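Local structure of NEQ263 (Nanoarchaeum equitans Kin4-M, 5BN3) at residues Val11-Pro16 with Ala29-Ala34; Ala121-Lys126 with Asn330-Lys335; Gln146-Val151 with Leu222-Asp227; Asn285-Val290 with Gln302-Gln307. The protein forms the NeqB subunit of an ATP synthase core complex with NeqA and probably binds ATP. All coordinates share one frame; numbering follows the deposited sequence.

Interaction 1: residues Val11-Pro16 with Ala29-Ala34; sequences VELENP and AIVIAA
Pro16 meets Ala34 in the N-terminal beta domain, an antiparallel sheet. Strands 8-12 and 28-35 do not pair with each other here. Strand 38-43 lies between them in the sheet and pairs with both. Segment 11-16 leaves its strand after Glu12 and turns, and Asn15 takes up backbone angles of the left-handed region. The turn brings Pro16 back to strand 28-35. Its CB bond is directed at the strand, and Pro16 CB touches Ala34 CB at 3.6 Å. Both residues are buried, and both border the neighbouring V-type ATP synthase alpha chain. Pro16 packs on Val56 of that chain. Ala34 pairs with one of its strands; the alpha chain thus extends the sheet. Just before this, a classic beta bulge sets Ile32 and Ala33 opposite Leu40.

Arg56 holds the turn itself, with hydrogen bonds to the carbonyls of Glu14 and Asn15. A second touch joins Leu13 and Val31, which both point across the contact. Each also touches Ala39 on the intervening strand. The Leu13 chain is extended at its end, with CD1 anti to CA (chi2 179°), which sends this methyl forward. Val31 answers with one branch: Leu13 CD1 rests 4.2 Å from Val31 CG2.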
# COMPACT_ATOMS: atom_id res chain seq x y z
N VAL B 11 8.39 15.93 33.07
CA VAL B 11 8.93 16.59 34.25
C VAL B 11 9.24 18.08 34.04
O VAL B 11 9.56 18.51 32.94
CB VAL B 11 10.15 15.81 34.77
CG1 VAL B 11 11.40 16.68 34.82
CG2 VAL B 11 9.84 15.21 36.13
N GLU B 12 9.12 18.85 35.12
CA GLU B 12 9.37 20.29 35.06
C GLU B 12 10.80 20.59 35.49
O GLU B 12 11.21 20.25 36.60
CB GLU B 12 8.39 21.03 35.97
CG GLU B 12 6.95 20.51 35.94
CD GLU B 12 6.73 19.30 36.84
OE1 GLU B 12 7.71 18.80 37.43
OE2 GLU B 12 5.57 18.85 36.96
N LEU B 13 11.57 21.22 34.60
CA LEU B 13 12.96 21.55 34.87
C LEU B 13 13.28 22.99 34.48
O LEU B 13 12.84 23.46 33.43
CB LEU B 13 13.90 20.61 34.11
CG LEU B 13 13.94 19.12 34.45
CD1 LEU B 13 14.92 18.39 33.55
CD2 LEU B 13 14.31 18.91 35.90
N GLU B 14 14.05 23.68 35.31
CA GLU B 14 14.56 24.99 34.95
C GLU B 14 15.69 24.81 33.94
O GLU B 14 16.70 24.18 34.24
CB GLU B 14 15.06 25.73 36.17
N ASN B 15 15.50 25.37 32.74
CA ASN B 15 16.47 25.28 31.65
C ASN B 15 16.96 23.85 31.34
O ASN B 15 18.11 23.52 31.61
CB ASN B 15 17.66 26.21 31.90
CG ASN B 15 17.25 27.67 31.95
OD1 ASN B 15 16.16 28.04 31.52
ND2 ASN B 15 18.14 28.51 32.47
N PRO B 16 16.08 23.02 30.77
CA PRO B 16 16.41 21.63 30.44
C PRO B 16 17.52 21.53 29.41
O PRO B 16 17.60 22.37 28.50
CB PRO B 16 15.11 21.09 29.84
CG PRO B 16 14.04 22.00 30.34
CD PRO B 16 14.69 23.35 30.42
N ALA B 29 17.52 8.73 34.34
CA ALA B 29 16.74 9.01 33.13
C ALA B 29 17.52 9.90 32.18
O ALA B 29 18.43 10.61 32.59
CB ALA B 29 15.41 9.64 33.48
N ILE B 30 17.15 9.85 30.90
CA ILE B 30 17.75 10.72 29.89
C ILE B 30 16.69 11.67 29.36
O ILE B 30 15.62 11.23 28.93
CB ILE B 30 18.31 9.91 28.71
CG1 ILE B 30 19.35 8.89 29.18
CG2 ILE B 30 18.90 10.84 27.66
CD1 ILE B 30 20.58 9.51 29.81
N VAL B 31 16.97 12.97 29.39
CA VAL B 31 16.06 13.96 28.82
C VAL B 31 16.09 13.86 27.30
O VAL B 31 17.14 14.06 26.68
CB VAL B 31 16.43 15.39 29.26
CG1 VAL B 31 15.53 16.40 28.58
CG2 VAL B 31 16.33 15.52 30.77
N ILE B 32 14.95 13.55 26.70
CA ILE B 32 14.87 13.35 25.25
C ILE B 32 14.14 14.49 24.54
O ILE B 32 14.14 14.56 23.31
CB ILE B 32 14.20 12.01 24.90
CG1 ILE B 32 12.79 11.94 25.49
CG2 ILE B 32 15.04 10.84 25.39
CD1 ILE B 32 12.00 10.71 25.06
N ALA B 33 13.51 15.37 25.31
CA ALA B 33 12.82 16.53 24.73
C ALA B 33 12.82 17.71 25.69
O ALA B 33 12.77 17.52 26.91
CB ALA B 33 11.39 16.16 24.36
N ALA B 34 12.87 18.92 25.14
CA ALA B 34 12.92 20.13 25.97
C ALA B 34 12.29 21.34 25.30
O ALA B 34 12.77 21.81 24.26
CB ALA B 34 14.37 20.44 26.34

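Interaction 2: residues Ala121-Lys126 with Asn330-Lys335; sequences AHPLLK and NGMSKK
At the junction between the nucleotide-binding domain and the C-terminal helices, Pro123 and Leu125 pack against the segment that leads into helix 334-356. The contact is apolar in the main, and no hydrogen bond crosses it. Leu125 lies on the short strand 124-125, whose hydrogen bonding is slight and which pairs with strand 110-111. Its CD2 methyl does the touching. Leu125 CD2 is 4.0 Å from Asn330 CB, and the two side chains cross at about a right angle. The same Leu125 CD2 lies 4.0 Å from the backbone, at Gly331 N.

The second point of touch is between a ring and a chain. Pro123 CG meets Met332 CG at 4.2 Å, and these side chains also cross nearly at right angles. The CB bond of Met332 does not point at Pro123, but the first torsion sets CG anti to the carbonyl carbon (chi1 -60°), and there the chain comes nearer. Ile110 touches Pro123, Leu125 and Met332 alike, so it joins the two points of touch into one apolar patch. Met332 also touches Lys337 and Ala340 of the helix.

The Asn330 side chain lies about 8 Å from that of Arg326, a residue that binds ADP in a structure of this protein, though not in this chain. Next to the contact, Ser333 OG accepts from His336 N, the typical N-cap of a helix start, here that of helix 334-356.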
# COMPACT_ATOMS: atom_id res chain seq x y z
N ALA B 121 35.54 -14.37 -3.33
CA ALA B 121 34.84 -13.32 -4.06
C ALA B 121 34.48 -12.10 -3.22
O ALA B 121 34.37 -11.00 -3.74
CB ALA B 121 33.60 -13.88 -4.72
N HIS B 122 34.29 -12.29 -1.92
CA HIS B 122 33.84 -11.18 -1.07
C HIS B 122 34.65 -11.01 0.22
O HIS B 122 34.07 -10.97 1.31
CB HIS B 122 32.36 -11.38 -0.70
CG HIS B 122 31.50 -11.79 -1.85
ND1 HIS B 122 31.26 -10.97 -2.93
CD2 HIS B 122 30.80 -12.93 -2.08
CE1 HIS B 122 30.46 -11.59 -3.78
NE2 HIS B 122 30.17 -12.78 -3.29
N PRO B 123 35.99 -10.89 0.10
CA PRO B 123 36.80 -10.90 1.32
C PRO B 123 36.58 -9.68 2.21
O PRO B 123 36.31 -8.58 1.71
CB PRO B 123 38.24 -10.90 0.79
CG PRO B 123 38.15 -10.28 -0.56
CD PRO B 123 36.81 -10.71 -1.11
N LEU B 124 36.68 -9.90 3.52
CA LEU B 124 36.60 -8.83 4.51
C LEU B 124 37.98 -8.19 4.68
O LEU B 124 38.99 -8.89 4.77
CB LEU B 124 36.14 -9.43 5.85
CG LEU B 124 36.37 -8.65 7.15
CD1 LEU B 124 35.51 -7.40 7.19
CD2 LEU B 124 36.09 -9.52 8.36
N LEU B 125 38.02 -6.86 4.71
CA LEU B 125 39.28 -6.14 4.89
C LEU B 125 39.35 -5.52 6.28
O LEU B 125 38.33 -5.22 6.88
CB LEU B 125 39.45 -5.06 3.81
CG LEU B 125 40.15 -5.46 2.51
CD1 LEU B 125 39.48 -6.63 1.85
CD2 LEU B 125 40.21 -4.28 1.55
N LYS B 126 40.57 -5.33 6.80
CA LYS B 126 40.73 -4.76 8.13
C LYS B 126 40.31 -3.29 8.15
O LYS B 126 40.84 -2.47 7.39
CB LYS B 126 42.17 -4.91 8.64
CG LYS B 126 42.30 -4.71 10.15
CD LYS B 126 43.68 -5.11 10.67
CE LYS B 126 44.74 -4.08 10.33
NZ LYS B 126 46.05 -4.40 10.97
N ASN B 330 40.56 -3.76 -3.28
CA ASN B 330 41.72 -3.10 -2.69
C ASN B 330 42.75 -4.07 -2.12
O ASN B 330 43.94 -3.74 -2.03
CB ASN B 330 41.29 -2.12 -1.59
CG ASN B 330 40.51 -0.94 -2.12
OD1 ASN B 330 40.50 -0.67 -3.32
ND2 ASN B 330 39.87 -0.20 -1.22
N GLY B 331 42.31 -5.25 -1.71
CA GLY B 331 43.19 -6.19 -1.05
C GLY B 331 43.57 -7.42 -1.85
O GLY B 331 44.37 -8.24 -1.39
N MET B 332 43.02 -7.55 -3.05
CA MET B 332 43.21 -8.76 -3.85
C MET B 332 44.39 -8.67 -4.82
O MET B 332 44.59 -7.64 -5.47
CB MET B 332 41.93 -9.09 -4.62
CG MET B 332 40.74 -9.33 -3.72
SD MET B 332 39.16 -9.23 -4.60
CE MET B 332 39.32 -10.64 -5.69
N SER B 333 45.15 -9.75 -4.91
CA SER B 333 46.21 -9.88 -5.90
C SER B 333 45.56 -10.02 -7.27
O SER B 333 44.34 -10.19 -7.37
CB SER B 333 47.07 -11.11 -5.61
OG SER B 333 46.34 -12.31 -5.84
N LYS B 334 46.36 -9.95 -8.33
CA LYS B 334 45.82 -10.15 -9.67
C LYS B 334 45.28 -11.56 -9.84
O LYS B 334 44.28 -11.77 -10.51
CB LYS B 334 46.87 -9.83 -10.74
CG LYS B 334 47.13 -8.35 -10.92
CD LYS B 334 45.85 -7.60 -11.28
CE LYS B 334 45.74 -6.28 -10.53
NZ LYS B 334 46.90 -5.38 -10.79
N LYS B 335 45.96 -12.53 -9.22
CA LYS B 335 45.51 -13.91 -9.24
C LYS B 335 44.18 -14.07 -8.51
O LYS B 335 43.27 -14.75 -8.97
CB LYS B 335 46.56 -14.83 -8.61
CG LYS B 335 46.17 -16.30 -8.60
CD LYS B 335 47.17 -17.14 -7.82
CE LYS B 335 46.92 -18.63 -8.02
NZ LYS B 335 47.85 -19.48 -7.22

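Interaction 3: residues Gln146-Val151 with Leu222-Asp227; sequences QIARNV and LVLMLD
Ala148 and Val151 of helix 140-151 pack on Leu222 and Leu224 of strand 220-226. The local axes run almost antiparallel, at 172°, and come within 10.4 Å of each other. This is helix-on-sheet packing in the P-loop NTPase core.

Apolar contacts make up the whole touch between the two segments. Leu222 gives its CD2 methyl. Leu222 CD2 lies 3.9 Å from both Ala148 CA and Ala148 CB. It also reaches Val151 CG2 at 4.0 Å, and there the side chains cross at about a right angle. The two leucines leave the strand with different first torsions and so bring different methyls to Ala148. Leu224 uses CD1, which is 3.9 Å from Ala148 CB. The small Ala148 is thus met by both leucines. All four residues are buried.

Hydrogen bonds lie within the helix. Ile147 O accepts from both Asn150 N and Val151 N. Asn150 ND2 turns back to Gln146 O at 2.8 Å, a bent bond of 130° with the donor tilted from the carbonyl plane.

Helix 140-151 follows strand 131-134, the place of the P-loop helix in this fold. From Leu222 to Leu226 the strand is apolar, and Asp227 follows a cis peptide bond, consistent with a Walker B strand. In the sheet it lies between strands 156-162 and 273-281. Helix 196-215 packs on Val223 and Met225, helix 166-178 on Leu226.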
# COMPACT_ATOMS: atom_id res chain seq x y z
N GLN B 146 32.10 -18.05 13.57
CA GLN B 146 33.15 -18.70 12.78
C GLN B 146 34.11 -17.65 12.20
O GLN B 146 35.31 -17.89 12.10
CB GLN B 146 32.54 -19.56 11.66
CG GLN B 146 33.58 -20.36 10.87
CD GLN B 146 32.96 -21.36 9.91
OE1 GLN B 146 31.74 -21.42 9.76
NE2 GLN B 146 33.81 -22.15 9.26
N ILE B 147 33.56 -16.49 11.83
CA ILE B 147 34.39 -15.39 11.35
C ILE B 147 35.25 -14.84 12.49
O ILE B 147 36.46 -14.70 12.34
CB ILE B 147 33.52 -14.25 10.77
CG1 ILE B 147 32.95 -14.66 9.41
CG2 ILE B 147 34.33 -12.98 10.63
CD1 ILE B 147 31.91 -13.68 8.87
N ALA B 148 34.62 -14.54 13.62
CA ALA B 148 35.33 -14.00 14.78
C ALA B 148 36.45 -14.92 15.26
O ALA B 148 37.51 -14.45 15.68
CB ALA B 148 34.35 -13.73 15.91
N ARG B 149 36.21 -16.23 15.19
CA ARG B 149 37.18 -17.23 15.61
C ARG B 149 38.49 -17.12 14.82
O ARG B 149 39.57 -17.39 15.35
CB ARG B 149 36.59 -18.63 15.46
CG ARG B 149 37.43 -19.75 16.08
CD ARG B 149 37.08 -21.10 15.49
NE ARG B 149 35.64 -21.34 15.46
CZ ARG B 149 35.02 -22.04 14.51
NH1 ARG B 149 35.72 -22.58 13.52
NH2 ARG B 149 33.71 -22.21 14.56
N ASN B 150 38.39 -16.72 13.55
CA ASN B 150 39.54 -16.75 12.66
C ASN B 150 40.22 -15.41 12.36
O ASN B 150 41.40 -15.37 12.02
CB ASN B 150 39.18 -17.46 11.35
CG ASN B 150 38.88 -18.94 11.55
OD1 ASN B 150 39.77 -19.72 11.89
ND2 ASN B 150 37.63 -19.33 11.33
N VAL B 151 39.48 -14.31 12.49
CA VAL B 151 40.02 -12.99 12.15
C VAL B 151 40.40 -12.16 13.37
O VAL B 151 40.94 -11.06 13.24
CB VAL B 151 39.06 -12.17 11.25
CG1 VAL B 151 38.67 -12.97 10.02
CG2 VAL B 151 37.82 -11.76 12.03
N LEU B 222 37.77 -5.88 16.63
CA LEU B 222 36.63 -6.44 15.92
C LEU B 222 35.35 -6.19 16.70
O LEU B 222 35.23 -6.60 17.86
CB LEU B 222 36.82 -7.94 15.69
CG LEU B 222 35.60 -8.65 15.08
CD1 LEU B 222 35.37 -8.12 13.67
CD2 LEU B 222 35.78 -10.16 15.07
N VAL B 223 34.39 -5.53 16.08
CA VAL B 223 33.10 -5.28 16.72
C VAL B 223 31.98 -6.05 16.04
O VAL B 223 31.77 -5.92 14.83
CB VAL B 223 32.75 -3.78 16.76
CG1 VAL B 223 31.45 -3.56 17.51
CG2 VAL B 223 33.86 -2.99 17.41
N LEU B 224 31.29 -6.88 16.82
CA LEU B 224 30.11 -7.60 16.33
C LEU B 224 28.87 -7.03 17.02
O LEU B 224 28.86 -6.86 18.24
CB LEU B 224 30.23 -9.09 16.66
CG LEU B 224 31.52 -9.82 16.24
CD1 LEU B 224 31.53 -11.24 16.78
CD2 LEU B 224 31.65 -9.83 14.74
N MET B 225 27.83 -6.73 16.24
CA MET B 225 26.57 -6.30 16.85
C MET B 225 25.33 -6.91 16.19
O MET B 225 25.27 -7.10 14.98
CB MET B 225 26.47 -4.76 16.95
CG MET B 225 26.58 -4.00 15.64
SD MET B 225 26.34 -2.22 15.89
CE MET B 225 27.77 -1.83 16.90
N LEU B 226 24.35 -7.21 17.04
CA LEU B 226 23.17 -7.97 16.68
C LEU B 226 22.13 -7.64 17.74
O LEU B 226 22.47 -7.65 18.93
CB LEU B 226 23.51 -9.47 16.74
CG LEU B 226 22.42 -10.54 16.66
CD1 LEU B 226 21.85 -10.63 15.26
CD2 LEU B 226 22.98 -11.89 17.10
N ASP B 227 20.88 -7.36 17.36
CA ASP B 227 20.38 -7.38 15.99
C ASP B 227 19.99 -5.95 15.65
O ASP B 227 19.30 -5.29 16.43
CB ASP B 227 19.14 -8.29 15.95
CG ASP B 227 18.59 -8.50 14.54
OD1 ASP B 227 18.56 -7.55 13.73
OD2 ASP B 227 18.15 -9.63 14.25

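Interaction 4: residues Asn285-Val290 with Gln302-Gln307; sequences NDITHV and QYVLSQ. With SO4 (sulfate ion), chain X.
The side-chain amides of Asn285 and Gln307 meet at a slant, their planes 55° apart. Asn285 ND2 is 3.4 Å from Gln307 OE1. Asn285 has CG anti to its backbone nitrogen (chi1 -168°), and this carries the amide across to the other segment. Gln307 is extended beyond CG. A water bridges the same two residues: it accepts from Asn285 ND2 at 3.1 Å and from Gln307 N at 3.0 Å.

Segment 302-307 runs from strand 301-304 of the nucleotide-binding domain to the first turn of helix 307-311. Ser306 is the N-cap of that helix. Its OG accepts from Leu309 N and donates to sulfate O1 at 2.7 Å. The sulfate, probably from the crystallisation liquor, also takes a hydrogen bond from Asp308 N. Segment 285-290 is a loop with a type I beta turn from Asp286 to His289. An Asx turn lies inside it: Asp286 OD1 accepts from Thr288 N at 2.9 Å, and the donor comes from above the carboxylate plane.

The second meeting is apolar. Phe133 of strand 131-134 touches Ile287. Phe225 of a neighbouring V-type ATP synthase alpha chain packs on Ile287 and Gln302, so the contact borders a subunit interface. Ile287 stretches out with chi2 at 165°, and its end methyl CD1 lies 4.2 Å from Val304 CG2.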
# COMPACT_ATOMS: atom_id res chain seq x y z
N ASN B 285 11.94 -11.86 5.23
CA ASN B 285 12.98 -12.24 4.26
C ASN B 285 12.94 -11.30 3.06
O ASN B 285 13.07 -11.72 1.91
CB ASN B 285 12.83 -13.71 3.84
CG ASN B 285 14.04 -14.22 3.07
OD1 ASN B 285 15.13 -13.64 3.14
ND2 ASN B 285 13.86 -15.30 2.32
N ASP B 286 12.75 -10.01 3.35
CA ASP B 286 12.63 -8.98 2.33
C ASP B 286 13.79 -8.00 2.46
O ASP B 286 13.84 -7.20 3.40
CB ASP B 286 11.29 -8.26 2.47
CG ASP B 286 10.98 -7.34 1.31
OD1 ASP B 286 11.88 -7.08 0.48
OD2 ASP B 286 9.83 -6.85 1.23
N ILE B 287 14.72 -8.05 1.51
CA ILE B 287 15.91 -7.19 1.54
C ILE B 287 15.55 -5.73 1.27
O ILE B 287 16.36 -4.83 1.50
CB ILE B 287 16.98 -7.68 0.53
CG1 ILE B 287 18.36 -7.16 0.92
CG2 ILE B 287 16.62 -7.26 -0.88
CD1 ILE B 287 19.50 -7.86 0.21
N THR B 288 14.34 -5.50 0.77
CA THR B 288 13.88 -4.15 0.48
C THR B 288 13.17 -3.52 1.68
O THR B 288 12.70 -2.38 1.60
CB THR B 288 12.93 -4.10 -0.73
OG1 THR B 288 11.70 -4.76 -0.41
CG2 THR B 288 13.58 -4.78 -1.93
N HIS B 289 13.09 -4.25 2.78
CA HIS B 289 12.57 -3.69 4.02
C HIS B 289 13.50 -2.56 4.46
O HIS B 289 14.70 -2.62 4.22
CB HIS B 289 12.49 -4.76 5.11
CG HIS B 289 11.89 -4.28 6.40
ND1 HIS B 289 12.62 -3.63 7.36
CD2 HIS B 289 10.63 -4.37 6.88
CE1 HIS B 289 11.84 -3.33 8.38
NE2 HIS B 289 10.62 -3.77 8.11
N VAL B 290 12.94 -1.53 5.08
CA VAL B 290 13.69 -0.31 5.38
C VAL B 290 15.00 -0.55 6.15
O VAL B 290 16.00 0.12 5.88
CB VAL B 290 12.81 0.74 6.10
CG1 VAL B 290 12.28 0.18 7.39
CG2 VAL B 290 13.59 2.01 6.35
N GLN B 302 27.68 -6.56 2.12
CA GLN B 302 26.91 -7.42 3.01
C GLN B 302 27.03 -8.88 2.61
O GLN B 302 27.16 -9.20 1.42
CB GLN B 302 25.44 -6.99 3.03
CG GLN B 302 24.69 -7.21 1.71
CD GLN B 302 25.03 -6.18 0.65
OE1 GLN B 302 25.26 -5.01 0.96
NE2 GLN B 302 25.05 -6.62 -0.61
N TYR B 303 26.99 -9.77 3.59
CA TYR B 303 26.87 -11.19 3.33
C TYR B 303 25.41 -11.61 3.51
O TYR B 303 24.87 -11.55 4.61
CB TYR B 303 27.79 -11.99 4.26
CG TYR B 303 29.24 -11.58 4.19
CD1 TYR B 303 29.94 -11.66 2.99
CD2 TYR B 303 29.92 -11.14 5.31
CE1 TYR B 303 31.27 -11.28 2.92
CE2 TYR B 303 31.25 -10.77 5.25
CZ TYR B 303 31.92 -10.84 4.05
OH TYR B 303 33.24 -10.48 3.97
N VAL B 304 24.78 -12.02 2.42
CA VAL B 304 23.36 -12.34 2.44
C VAL B 304 23.12 -13.84 2.53
O VAL B 304 23.63 -14.60 1.70
CB VAL B 304 22.65 -11.77 1.20
CG1 VAL B 304 21.17 -12.13 1.21
CG2 VAL B 304 22.83 -10.27 1.13
N LEU B 305 22.35 -14.26 3.52
CA LEU B 305 22.05 -15.68 3.70
C LEU B 305 20.82 -16.09 2.89
O LEU B 305 19.90 -15.29 2.70
CB LEU B 305 21.89 -16.04 5.18
CG LEU B 305 23.13 -16.56 5.90
CD1 LEU B 305 24.39 -15.88 5.42
CD2 LEU B 305 22.99 -16.40 7.41
N SER B 306 20.81 -17.33 2.42
CA SER B 306 19.78 -17.80 1.48
C SER B 306 18.94 -18.94 2.05
O SER B 306 19.47 -19.97 2.48
CB SER B 306 20.44 -18.23 0.17
OG SER B 306 19.56 -18.99 -0.64
N GLN B 307 17.62 -18.75 2.04
CA GLN B 307 16.69 -19.78 2.49
C GLN B 307 16.80 -21.02 1.61
O GLN B 307 16.70 -22.15 2.10
CB GLN B 307 15.26 -19.24 2.42
CG GLN B 307 14.48 -19.30 3.72
CD GLN B 307 13.21 -18.47 3.67
OE1 GLN B 307 12.52 -18.43 2.65
NE2 GLN B 307 12.89 -17.81 4.78
S SO4 X . 16.49 -17.46 -1.95
O1 SO4 X . 17.94 -17.43 -2.06
O2 SO4 X . 15.92 -17.79 -3.25
O3 SO4 X . 16.01 -16.17 -1.49
O4 SO4 X . 16.11 -18.48 -0.98
O HOH W 1 16.24 -16.46 0.77

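Overall arrangement
Interaction 1 stands apart, in the N-terminal beta domain, about 38 to 50 Å from the other three between centres. It also closes along the chain before they begin. Interactions 3 and 4 belong to the nucleotide-binding domain and reach the same mixed sheet, with centres about 19 Å apart. Interaction 2 joins that domain to the start of the C-terminal helices. It closes a long loop of chain that holds interactions 3 and 4, in that order. Interactions 2 and 4 touch directly, through a probable hydrogen bond from Tyr303 OH to His122 O. The central sheet is thus tied to the C-terminal junction, and segments of all four come against alpha-chain neighbours.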